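PDB 6FMX: phosphatidylglycerophosphatase B, which dephosphorylates phosphatidylglycerophosphate to phosphatidylglycerol in the cell membrane and also acts on undecaprenyl pyrophosphate to supply the lipid carrier undecaprenyl phosphate. Local coordinates for residues S75-L80 with A145-V150; G105-L110 with H140-A145; I151-V156 with M168-A173. One frame throughout, in Å; residues are numbered along the deposited sequence.

Contact 1 of 3, residues S75-L80 with A145-V150; sequences SFLLPL and ACVYPV. With OLC ((2R)-2,3-dihydroxypropyl (9Z)-octadec-9-enoate), chain B.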
loop_
_atom_site.group_PDB
_atom_site.type_symbol
_atom_site.label_atom_id
_atom_site.label_comp_id
_atom_site.label_asym_id
_atom_site.label_seq_id
_atom_site.Cartn_x
_atom_site.Cartn_y
_atom_site.Cartn_z
ATOM N N SER A 75 -3.756 10.528 -5.045
ATOM C CA SER A 75 -3.489 11.809 -5.682
ATOM C C SER A 75 -2.006 12.144 -5.709
ATOM O O SER A 75 -1.582 12.945 -6.548
ATOM C CB SER A 75 -4.257 12.924 -4.976
ATOM O OG SER A 75 -3.631 13.254 -3.748
ATOM N N PHE A 76 -1.216 11.561 -4.813
ATOM C CA PHE A 76 0.231 11.712 -4.861
ATOM C C PHE A 76 0.887 10.654 -5.736
ATOM O O PHE A 76 1.821 10.964 -6.482
ATOM C CB PHE A 76 0.809 11.628 -3.447
ATOM C CG PHE A 76 2.311 11.566 -3.394
ATOM C CD1 PHE A 76 3.072 12.709 -3.585
ATOM C CD2 PHE A 76 2.959 10.375 -3.118
ATOM C CE1 PHE A 76 4.461 12.658 -3.520
ATOM C CE2 PHE A 76 4.334 10.315 -3.052
ATOM C CZ PHE A 76 5.092 11.458 -3.252
ATOM N N LEU A 77 0.395 9.417 -5.681
ATOM C CA LEU A 77 1.080 8.319 -6.350
ATOM C C LEU A 77 0.883 8.339 -7.855
ATOM O O LEU A 77 1.790 7.927 -8.585
ATOM C CB LEU A 77 0.620 6.983 -5.779
ATOM C CG LEU A 77 1.096 6.764 -4.348
ATOM C CD1 LEU A 77 0.300 5.658 -3.709
ATOM C CD2 LEU A 77 2.577 6.478 -4.276
ATOM N N LEU A 78 -0.272 8.798 -8.349
ATOM C CA LEU A 78 -0.451 8.871 -9.792
ATOM C C LEU A 78 0.571 9.805 -10.456
ATOM O O LEU A 78 1.240 9.372 -11.399
ATOM C CB LEU A 78 -1.895 9.256 -10.136
ATOM C CG LEU A 78 -2.216 9.360 -11.627
ATOM C CD1 LEU A 78 -1.722 8.131 -12.387
ATOM C CD2 LEU A 78 -3.715 9.560 -11.849
ATOM N N PRO A 79 0.740 11.057 -10.001
ATOM C CA PRO A 79 1.821 11.868 -10.597
ATOM C C PRO A 79 3.202 11.309 -10.332
ATOM O O PRO A 79 4.091 11.472 -11.179
ATOM C CB PRO A 79 1.639 13.249 -9.942
ATOM C CG PRO A 79 0.777 13.016 -8.757
ATOM C CD PRO A 79 -0.103 11.862 -9.105
ATOM N N LEU A 80 3.420 10.658 -9.186
ATOM C CA LEU A 80 4.726 10.061 -8.924
ATOM C C LEU A 80 5.042 8.970 -9.940
ATOM O O LEU A 80 6.138 8.933 -10.506
ATOM C CB LEU A 80 4.783 9.494 -7.507
ATOM C CG LEU A 80 6.136 8.849 -7.169
ATOM C CD1 LEU A 80 7.281 9.843 -7.283
ATOM C CD2 LEU A 80 6.118 8.204 -5.789
ATOM N N ALA A 145 1.713 -0.432 -0.386
ATOM C CA ALA A 145 2.320 -1.754 -0.413
ATOM C C ALA A 145 2.476 -2.278 -1.831
ATOM O O ALA A 145 3.282 -3.180 -2.060
ATOM C CB ALA A 145 1.500 -2.735 0.426
ATOM N N CYS A 146 1.714 -1.749 -2.777
ATOM C CA CYS A 146 1.887 -2.066 -4.188
ATOM C C CYS A 146 2.922 -1.158 -4.843
ATOM O O CYS A 146 3.944 -1.636 -5.332
ATOM C CB CYS A 146 0.543 -1.951 -4.912
ATOM S SG CYS A 146 0.634 -2.151 -6.707
ATOM N N VAL A 147 2.697 0.158 -4.807
ATOM C CA VAL A 147 3.447 1.066 -5.670
ATOM C C VAL A 147 4.908 1.184 -5.240
ATOM O O VAL A 147 5.808 1.211 -6.088
ATOM C CB VAL A 147 2.752 2.439 -5.716
ATOM C CG1 VAL A 147 3.594 3.432 -6.502
ATOM C CG2 VAL A 147 1.381 2.311 -6.348
ATOM N N TYR A 148 5.183 1.287 -3.933
ATOM C CA TYR A 148 6.579 1.530 -3.570
ATOM C C TYR A 148 7.469 0.314 -3.841
ATOM O O TYR A 148 8.581 0.495 -4.358
ATOM C CB TYR A 148 6.694 2.019 -2.116
ATOM C CG TYR A 148 6.245 3.457 -1.988
ATOM C CD1 TYR A 148 6.993 4.488 -2.545
ATOM C CD2 TYR A 148 5.051 3.775 -1.377
ATOM C CE1 TYR A 148 6.570 5.802 -2.462
ATOM C CE2 TYR A 148 4.616 5.084 -1.292
ATOM C CZ TYR A 148 5.378 6.088 -1.834
ATOM O OH TYR A 148 4.938 7.384 -1.743
ATOM N N PRO A 149 7.057 -0.923 -3.530
ATOM C CA PRO A 149 7.864 -2.070 -3.991
ATOM C C PRO A 149 7.965 -2.174 -5.504
ATOM O O PRO A 149 9.014 -2.590 -6.022
ATOM C CB PRO A 149 7.141 -3.279 -3.387
ATOM C CG PRO A 149 6.413 -2.728 -2.210
ATOM C CD PRO A 149 5.989 -1.345 -2.598
ATOM N N VAL A 150 6.906 -1.805 -6.232
ATOM C CA VAL A 150 6.960 -1.821 -7.691
ATOM C C VAL A 150 7.974 -0.801 -8.194
ATOM O O VAL A 150 8.794 -1.094 -9.072
ATOM C CB VAL A 150 5.563 -1.563 -8.280
ATOM C CG1 VAL A 150 5.661 -1.155 -9.734
ATOM C CG2 VAL A 150 4.707 -2.801 -8.152
HETATM C C18 OLC B . 16.511 8.454 -14.041
HETATM C C10 OLC B . 12.633 10.715 -8.080
HETATM C C9 OLC B . 11.881 11.523 -7.359
HETATM C C17 OLC B . 15.045 8.823 -14.271
HETATM C C11 OLC B . 12.224 10.271 -9.486
HETATM C C8 OLC B . 10.552 12.052 -7.895
HETATM C C24 OLC B . -1.558 16.448 -5.497
HETATM C C16 OLC B . 14.105 7.808 -13.613
HETATM C C12 OLC B . 12.681 11.299 -10.527
HETATM C C7 OLC B . 9.967 13.091 -6.943
HETATM C C15 OLC B . 13.815 8.217 -12.172
HETATM C C13 OLC B . 13.518 10.629 -11.616
HETATM C C6 OLC B . 8.644 13.583 -7.525
HETATM C C14 OLC B . 12.817 9.377 -12.127
HETATM C C5 OLC B . 7.709 14.029 -6.399
HETATM C C4 OLC B . 6.314 13.443 -6.628
HETATM C C3 OLC B . 5.343 14.523 -7.104
HETATM C C2 OLC B . 3.911 14.069 -6.833
HETATM C C21 OLC B . 0.716 15.922 -6.418
HETATM C C1 OLC B . 2.928 15.233 -6.980
HETATM C C22 OLC B . -0.068 16.365 -5.184
HETATM O O19 OLC B . 2.975 15.926 -7.938
HETATM O O25 OLC B . -2.302 16.116 -4.352
HETATM O O23 OLC B . 0.125 15.433 -4.159
HETATM O O20 OLC B . 1.975 15.482 -5.984
#
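Leu77 and Tyr148 make the main apolar contact between two transmembrane helices, 74-92 and 139-158. Their short segments run roughly parallel, at 27°, with axes 11.5 Å apart, so side chains rather than backbones bridge the space. One methyl of Leu77 does most of the work: CD2 lies 3.7 Å from Tyr148 CZ and 3.9 Å from Val147 CG1, wedged between the tyrosine ring and the valine. Leu80 adds a second methyl to the same ring, its CD2 standing 4.1 Å from Tyr148 CE1.

The aromatic contact is of another kind. With CG anti to the carbonyl carbon (chi1 -74°), Tyr148 reaches across the gap, and its OH arrives at the edge of the Phe76 ring, in the ring plane, 3.3 Å from CE2. That hydroxyl is not left to carbon alone, since it hydrogen-bonds to the carbonyl oxygen of Leu71, just before helix 74-92.

Polar and lipid contacts lie on the far flank of segment 75-80. A monoolein molecule runs along Phe76, Pro79 and Leu80, its C2 3.6 Å from Phe76 CD1, and its O25 shares a hydrogen bond of 3.2 Å with Ser75 OG. With no hydrogen bond between the segments themselves, the contact rests on shape and van der Waals packing, while the one buried hydroxyl is paid for by a backbone carbonyl.

Contact 2 of 3, residues G105-L110 with H140-A145; sequences GTDRLL and HSMNAA. With OLC ((2R)-2,3-dihydroxypropyl (9Z)-octadec-9-enoate), chain E; OLC ((2R)-2,3-dihydroxypropyl (9Z)-octadec-9-enoate), chain F; WO4 (tungstate(VI)ion), chain G.
Met142 gives up the most surface here, reaching from helix 139-158 against Asp107 and Leu110 of helix 96-118. In one of its two conformers the extended chain brings CE to 3.7 Å from Leu110 CD2. On the way, Met142 and Asp107 run antiparallel alongside one another, with Met142 CG 3.2 Å from Asp107 OD1.

Asp107 turns its other oxygen to Asn143: OD2 is 3.0 Å from Asn143 OD1. Two acceptors this close do not bond, and the carboxylate and amide planes are turned 58° from each other. A water 2.7 Å from Asn143 OD1 is placed to donate to it, though other acceptors compete for its protons.

Asn143 OD1 also accepts from Arg108 NH1, at 3.3 Å and 154°. The donor comes in well to the side of the C=O direction, tilted 20° from the carbonyl plane, while Asn143 ND2 binds the carbonyl oxygen of Gly72. Replacing Arg108 with a leucine would probably leave Asn143 OD1 without its cationic donor, next to the oxygen of Asp107.

At the start of the segment, His140 N gives a hydrogen bond to tungstate O4 at 2.9 Å, and its ND1 another to O3. Lys115, Arg122, Ser138, Gly139 and Arg184 also hydrogen-bond the anion, and His190, the probable nucleophile, lines the same pocket. His140, the probable proton donor, closes phosphatase motif II and marks this antiparallel helix pair as part of the PAP2 active-site scaffold, with tungstate seated in the probable phosphate site.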
loop_
_atom_site.group_PDB
_atom_site.type_symbol
_atom_site.label_atom_id
_atom_site.label_comp_id
_atom_site.label_asym_id
_atom_site.label_seq_id
_atom_site.Cartn_x
_atom_site.Cartn_y
_atom_site.Cartn_z
ATOM N N GLY A 105 -3.629 1.135 -11.421
ATOM C CA GLY A 105 -5.048 1.179 -11.728
ATOM C C GLY A 105 -5.769 -0.075 -11.280
ATOM O O GLY A 105 -6.863 -0.008 -10.716
ATOM N N THR A 106 -5.157 -1.241 -11.523
ATOM C CA THR A 106 -5.693 -2.495 -11.001
ATOM C C THR A 106 -5.869 -2.410 -9.495
ATOM O O THR A 106 -6.888 -2.834 -8.941
ATOM C CB THR A 106 -4.749 -3.648 -11.347
ATOM O OG1 THR A 106 -4.621 -3.757 -12.769
ATOM C CG2 THR A 106 -5.266 -4.964 -10.774
ATOM N N ASP A 107 -4.863 -1.853 -8.823
ATOM C CA ASP A 107 -4.894 -1.741 -7.376
ATOM C C ASP A 107 -6.063 -0.882 -6.912
ATOM O O ASP A 107 -6.795 -1.255 -5.990
ATOM C CB ASP A 107 -3.570 -1.160 -6.902
ATOM C CG ASP A 107 -3.466 -1.119 -5.415
ATOM O OD1 ASP A 107 -3.034 -2.141 -4.849
ATOM O OD2 ASP A 107 -3.819 -0.077 -4.818
ATOM N N ARG A 108 -6.251 0.275 -7.540
ATOM C CA ARG A 108 -7.330 1.164 -7.130
ATOM C C ARG A 108 -8.686 0.539 -7.418
ATOM O O ARG A 108 -9.621 0.668 -6.616
ATOM C CB ARG A 108 -7.189 2.506 -7.842
ATOM C CG ARG A 108 -5.913 3.240 -7.497
ATOM C CD ARG A 108 -5.891 3.589 -6.025
ATOM N NE ARG A 108 -7.013 4.450 -5.674
ATOM C CZ ARG A 108 -7.521 4.562 -4.452
ATOM N NH1 ARG A 108 -7.004 3.865 -3.445
ATOM N NH2 ARG A 108 -8.546 5.378 -4.241
ATOM N N LEU A 109 -8.807 -0.148 -8.555
ATOM C CA LEU A 109 -10.070 -0.787 -8.901
ATOM C C LEU A 109 -10.423 -1.887 -7.907
ATOM O O LEU A 109 -11.573 -1.989 -7.465
ATOM C CB LEU A 109 -10.000 -1.350 -10.321
ATOM C CG LEU A 109 -11.275 -1.998 -10.865
ATOM C CD1 LEU A 109 -12.476 -1.092 -10.638
ATOM C CD2 LEU A 109 -11.130 -2.343 -12.345
ATOM N N LEU A 110 -9.445 -2.722 -7.552
ATOM C CA LEU A 110 -9.702 -3.826 -6.634
ATOM C C LEU A 110 -10.067 -3.316 -5.242
ATOM O O LEU A 110 -10.985 -3.840 -4.600
ATOM C CB LEU A 110 -8.476 -4.738 -6.580
ATOM C CG LEU A 110 -8.465 -5.935 -5.632
ATOM C CD1 LEU A 110 -9.569 -6.927 -5.998
ATOM C CD2 LEU A 110 -7.097 -6.621 -5.661
ATOM N N HIS A 140 -4.922 3.622 1.225
ATOM C CA HIS A 140 -3.564 4.157 1.348
ATOM C C HIS A 140 -2.556 3.037 1.565
ATOM O O HIS A 140 -1.462 3.049 0.987
ATOM C CB HIS A 140 -3.476 5.171 2.496
ATOM C CG HIS A 140 -3.898 6.565 2.135
ATOM N ND1 HIS A 140 -5.158 6.875 1.665
ATOM C CD2 HIS A 140 -3.240 7.746 2.239
ATOM C CE1 HIS A 140 -5.249 8.178 1.473
ATOM N NE2 HIS A 140 -4.100 8.732 1.818
ATOM N N SER A 141 -2.905 2.058 2.403
ATOM C CA SER A 141 -2.000 0.950 2.666
ATOM C C SER A 141 -1.857 0.058 1.448
ATOM O O SER A 141 -0.767 -0.425 1.128
ATOM C CB SER A 141 -2.504 0.148 3.869
ATOM O OG SER A 141 -2.836 1.022 4.940
ATOM N N MET A 142 -2.977 -0.173 0.744
ATOM C CA MET A 142 -2.956 -0.972 -0.472
ATOM C C MET A 142 -2.161 -0.280 -1.576
ATOM O O MET A 142 -1.407 -0.934 -2.308
ATOM C CB MET A 142 -4.386 -1.237 -0.929
ATOM C CG MET A 142 -4.525 -2.322 -1.979
ATOM S SD MET A 142 -6.148 -3.094 -1.861
ATOM C CE MET A 142 -6.296 -3.759 -3.525
ATOM N N ASN A 143 -2.340 1.039 -1.723
ATOM C CA ASN A 143 -1.533 1.819 -2.664
ATOM C C ASN A 143 -0.049 1.710 -2.338
ATOM O O ASN A 143 0.783 1.499 -3.231
ATOM C CB ASN A 143 -1.935 3.299 -2.621
ATOM C CG ASN A 143 -3.324 3.572 -3.154
ATOM O OD1 ASN A 143 -3.974 2.707 -3.729
ATOM N ND2 ASN A 143 -3.790 4.807 -2.951
ATOM N N ALA A 144 0.310 1.896 -1.062
ATOM C CA ALA A 144 1.726 1.990 -0.711
ATOM C C ALA A 144 2.406 0.629 -0.807
ATOM O O ALA A 144 3.560 0.526 -1.238
ATOM C CB ALA A 144 1.896 2.578 0.693
ATOM N N ALA A 145 1.713 -0.432 -0.386
ATOM C CA ALA A 145 2.320 -1.754 -0.413
ATOM C C ALA A 145 2.476 -2.278 -1.831
ATOM O O ALA A 145 3.282 -3.180 -2.060
ATOM C CB ALA A 145 1.500 -2.735 0.426
HETATM C C18 OLC E . 2.032 -13.861 -14.602
HETATM C C10 OLC E . -0.392 -6.186 -13.275
HETATM C C9 OLC E . -1.467 -5.551 -13.695
HETATM C C17 OLC E . 1.022 -12.910 -13.965
HETATM C C11 OLC E . -0.341 -7.709 -13.226
HETATM C C8 OLC E . -2.717 -6.304 -14.160
HETATM C C24 OLC E . -9.536 3.359 -11.354
HETATM C C16 OLC E . 0.038 -12.445 -15.039
HETATM C C12 OLC E . 0.762 -8.201 -14.163
HETATM C C7 OLC E . -3.267 -5.617 -15.416
HETATM C C15 OLC E . -0.341 -10.989 -14.779
HETATM C C13 OLC E . 0.152 -8.611 -15.498
HETATM C C6 OLC E . -4.792 -5.481 -15.347
HETATM C C14 OLC E . 0.424 -10.093 -15.751
HETATM C C5 OLC E . -5.227 -4.101 -15.855
HETATM C C4 OLC E . -6.536 -3.630 -15.206
HETATM C C3 OLC E . -6.573 -2.098 -15.195
HETATM C C2 OLC E . -7.756 -1.613 -14.355
HETATM C C21 OLC E . -8.491 1.792 -13.052
HETATM C C1 OLC E . -7.811 -0.085 -14.320
HETATM C C22 OLC E . -9.256 1.914 -11.738
HETATM O O19 OLC E . -6.973 0.556 -14.855
HETATM O O25 OLC E . -10.606 3.355 -10.444
HETATM O O23 OLC E . -10.487 1.261 -11.865
HETATM O O20 OLC E . -8.849 0.570 -13.645
HETATM C C10 OLC F . -1.578 2.438 -18.664
HETATM C C9 OLC F . -2.429 2.646 -17.662
HETATM C C11 OLC F . -1.819 1.307 -19.635
HETATM C C8 OLC F . -3.634 1.754 -17.496
HETATM C C24 OLC F . -8.810 8.070 -7.048
HETATM C C12 OLC F . -1.097 0.056 -19.148
HETATM C C7 OLC F . -4.742 2.522 -16.787
HETATM C C6 OLC F . -4.165 3.544 -15.815
HETATM C C5 OLC F . -5.002 3.623 -14.543
HETATM C C4 OLC F . -5.186 5.069 -14.099
HETATM C C3 OLC F . -5.113 5.188 -12.581
HETATM C C2 OLC F . -6.496 5.050 -11.954
HETATM C C21 OLC F . -8.246 7.082 -9.261
HETATM C C1 OLC F . -6.590 5.941 -10.738
HETATM C C22 OLC F . -7.965 7.024 -7.764
HETATM O O19 OLC F . -5.683 6.709 -10.459
HETATM O O25 OLC F . -10.172 7.631 -6.997
HETATM O O23 OLC F . -8.293 5.722 -7.266
HETATM O O20 OLC F . -7.766 5.891 -9.883
HETATM W W WO4 G . -8.312 5.016 2.798
HETATM O O1 WO4 G . -9.159 6.203 4.221
HETATM O O2 WO4 G . -9.455 3.379 2.433
HETATM O O3 WO4 G . -8.256 6.040 1.038
HETATM O O4 WO4 G . -6.527 4.417 3.491
HETATM O O HOH W 1 -5.907 1.001 -3.087
#

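Contact 3 of 3, residues I151-V156 with M168-A173; sequences IAYFLV and MVYIIA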
loop_
_atom_site.group_PDB
_atom_site.type_symbol
_atom_site.label_atom_id
_atom_site.label_comp_id
_atom_site.label_asym_id
_atom_site.label_seq_id
_atom_site.Cartn_x
_atom_site.Cartn_y
_atom_site.Cartn_z
ATOM N N ILE A 151 7.915 0.422 -7.659
ATOM C CA ILE A 151 8.900 1.439 -8.025
ATOM C C ILE A 151 10.305 0.928 -7.749
ATOM O O ILE A 151 11.208 1.053 -8.587
ATOM C CB ILE A 151 8.619 2.752 -7.272
ATOM C CG1 ILE A 151 7.407 3.466 -7.868
ATOM C CG2 ILE A 151 9.865 3.650 -7.282
ATOM C CD1 ILE A 151 6.915 4.659 -7.020
ATOM N N ALA A 152 10.508 0.342 -6.567
ATOM C CA ALA A 152 11.806 -0.230 -6.226
ATOM C C ALA A 152 12.247 -1.255 -7.262
ATOM O O ALA A 152 13.411 -1.262 -7.681
ATOM C CB ALA A 152 11.750 -0.872 -4.840
ATOM N N TYR A 153 11.330 -2.129 -7.683
ATOM C CA TYR A 153 11.694 -3.161 -8.648
ATOM C C TYR A 153 12.159 -2.543 -9.958
ATOM O O TYR A 153 13.204 -2.927 -10.497
ATOM C CB TYR A 153 10.516 -4.109 -8.895
ATOM C CG TYR A 153 10.765 -5.028 -10.077
ATOM C CD1 TYR A 153 11.619 -6.110 -9.957
ATOM C CD2 TYR A 153 10.147 -4.814 -11.304
ATOM C CE1 TYR A 153 11.869 -6.960 -11.032
ATOM C CE2 TYR A 153 10.387 -5.653 -12.385
ATOM C CZ TYR A 153 11.252 -6.720 -12.237
ATOM O OH TYR A 153 11.495 -7.551 -13.298
ATOM N N PHE A 154 11.403 -1.576 -10.483
ATOM C CA PHE A 154 11.752 -1.006 -11.776
ATOM C C PHE A 154 12.947 -0.061 -11.696
ATOM O O PHE A 154 13.718 0.028 -12.657
ATOM C CB PHE A 154 10.538 -0.303 -12.374
ATOM C CG PHE A 154 9.536 -1.255 -12.974
ATOM C CD1 PHE A 154 9.857 -1.988 -14.101
ATOM C CD2 PHE A 154 8.281 -1.424 -12.399
ATOM C CE1 PHE A 154 8.948 -2.876 -14.655
ATOM C CE2 PHE A 154 7.354 -2.313 -12.948
ATOM C CZ PHE A 154 7.684 -3.039 -14.078
ATOM N N LEU A 155 13.140 0.628 -10.569
ATOM C CA LEU A 155 14.352 1.433 -10.417
ATOM C C LEU A 155 15.596 0.555 -10.416
ATOM O O LEU A 155 16.575 0.854 -11.108
ATOM C CB LEU A 155 14.294 2.270 -9.140
ATOM C CG LEU A 155 13.295 3.436 -9.106
ATOM C CD1 LEU A 155 13.429 4.189 -7.785
ATOM C CD2 LEU A 155 13.450 4.372 -10.314
ATOM N N VAL A 156 15.581 -0.530 -9.637
ATOM C CA VAL A 156 16.712 -1.451 -9.617
ATOM C C VAL A 156 16.886 -2.114 -10.982
ATOM O O VAL A 156 18.014 -2.399 -11.402
ATOM C CB VAL A 156 16.529 -2.484 -8.482
ATOM C CG1 VAL A 156 17.438 -3.693 -8.667
ATOM C CG2 VAL A 156 16.789 -1.834 -7.122
ATOM N N MET A 168 18.787 -1.951 -0.041
ATOM C CA MET A 168 18.445 -0.672 0.573
ATOM C C MET A 168 17.258 -0.019 -0.125
ATOM O O MET A 168 16.438 0.652 0.517
ATOM C CB MET A 168 19.661 0.253 0.536
ATOM C CG MET A 168 19.586 1.431 1.489
ATOM S SD MET A 168 18.900 0.983 3.095
ATOM C CE MET A 168 20.116 -0.208 3.668
ATOM N N VAL A 169 17.160 -0.185 -1.444
ATOM C CA VAL A 169 16.030 0.387 -2.168
ATOM C C VAL A 169 14.736 -0.278 -1.719
ATOM O O VAL A 169 13.725 0.393 -1.465
ATOM C CB VAL A 169 16.256 0.261 -3.686
ATOM C CG1 VAL A 169 15.035 0.741 -4.454
ATOM C CG2 VAL A 169 17.516 1.051 -4.093
ATOM N N TYR A 170 14.763 -1.599 -1.563
ATOM C CA TYR A 170 13.563 -2.318 -1.152
ATOM C C TYR A 170 13.233 -2.053 0.312
ATOM O O TYR A 170 12.056 -2.010 0.695
ATOM C CB TYR A 170 13.751 -3.808 -1.396
ATOM C CG TYR A 170 13.467 -4.251 -2.813
ATOM C CD1 TYR A 170 12.169 -4.293 -3.301
ATOM C CD2 TYR A 170 14.498 -4.655 -3.655
ATOM C CE1 TYR A 170 11.901 -4.721 -4.598
ATOM C CE2 TYR A 170 14.239 -5.086 -4.945
ATOM C CZ TYR A 170 12.940 -5.118 -5.410
ATOM O OH TYR A 170 12.688 -5.543 -6.695
ATOM N N ILE A 171 14.260 -1.893 1.147
ATOM C CA ILE A 171 14.024 -1.553 2.547
ATOM C C ILE A 171 13.341 -0.198 2.648
ATOM O O ILE A 171 12.391 -0.022 3.419
ATOM C CB ILE A 171 15.343 -1.593 3.342
ATOM C CG1 ILE A 171 15.720 -3.042 3.645
ATOM C CG2 ILE A 171 15.207 -0.813 4.645
ATOM C CD1 ILE A 171 17.119 -3.190 4.240
ATOM N N ILE A 172 13.784 0.770 1.843
ATOM C CA ILE A 172 13.147 2.084 1.835
ATOM C C ILE A 172 11.685 1.964 1.423
ATOM O O ILE A 172 10.800 2.567 2.040
ATOM C CB ILE A 172 13.915 3.047 0.913
ATOM C CG1 ILE A 172 15.271 3.390 1.524
ATOM C CG2 ILE A 172 13.115 4.330 0.710
ATOM C CD1 ILE A 172 16.156 4.217 0.610
ATOM N N ALA A 173 11.407 1.174 0.383
ATOM C CA ALA A 173 10.025 0.972 -0.034
ATOM C C ALA A 173 9.199 0.335 1.078
ATOM O O ALA A 173 8.048 0.727 1.312
ATOM C CB ALA A 173 9.978 0.123 -1.305
#
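Ala152 sits at the centre of this contact, its CB over one face of the Tyr170 ring in a CH-pi contact, 4.2 Å from the centroid and 27° off the normal. The same methyl meets Val169 CG1 at 3.7 Å and Ala173 CB at 4.1 Å, so one small side chain touches three residues of helix 166-186. One turn further along, Val156 CG2 and Val169 CB approach to 4.1 Å as the two valines pass flank to flank, heading opposite ways.

Tyr170 frames one border. Its CG, anti to the carbonyl carbon (chi1 -83°), directs the ring across to helix 139-158, where OH lies 3.2 Å from Tyr153 CA and also reaches the edge of the Tyr153 ring, in its plane. Both tyrosines head in the same direction, one alongside the other.

Beyond this shell, Tyr153 OH is anchored by hydrogen bonds to Asp213 OD2 and Lys217 NZ, which tie the ring to the last turn of helix 192-215 and to the residues just after it. Leu162, in the loop between the two helices, rests on Val169. The small alanine is consistent with the close approach of the axes, 9.2 Å at 160°: an antiparallel transmembrane hairpin, closed by a short, probably cytoplasmic loop.

Overall arrangement
All three contacts are made by helix 139-158, which meets a different neighbour in each: helix 74-92 in contact 1, helix 96-118 in contact 2 and helix 166-186 in contact 3. Contacts 1 and 2 lie near the centre of the protein, their centres 8 Å apart; they share Ala145, and Leu77 packs on Asn143. Contact 3 lies farther out, toward the probable cytoplasmic end, and is partly buried. Chemistry follows place. Next to the tungstate site, contact 2 mixes a methionine-leucine contact with charged groups, an amide and a water; contacts 1 and 3 are apolar and aromatic, without a hydrogen bond between their segments. Tyr148 O touches Ala173 CB, joining contact 1 to contact 3.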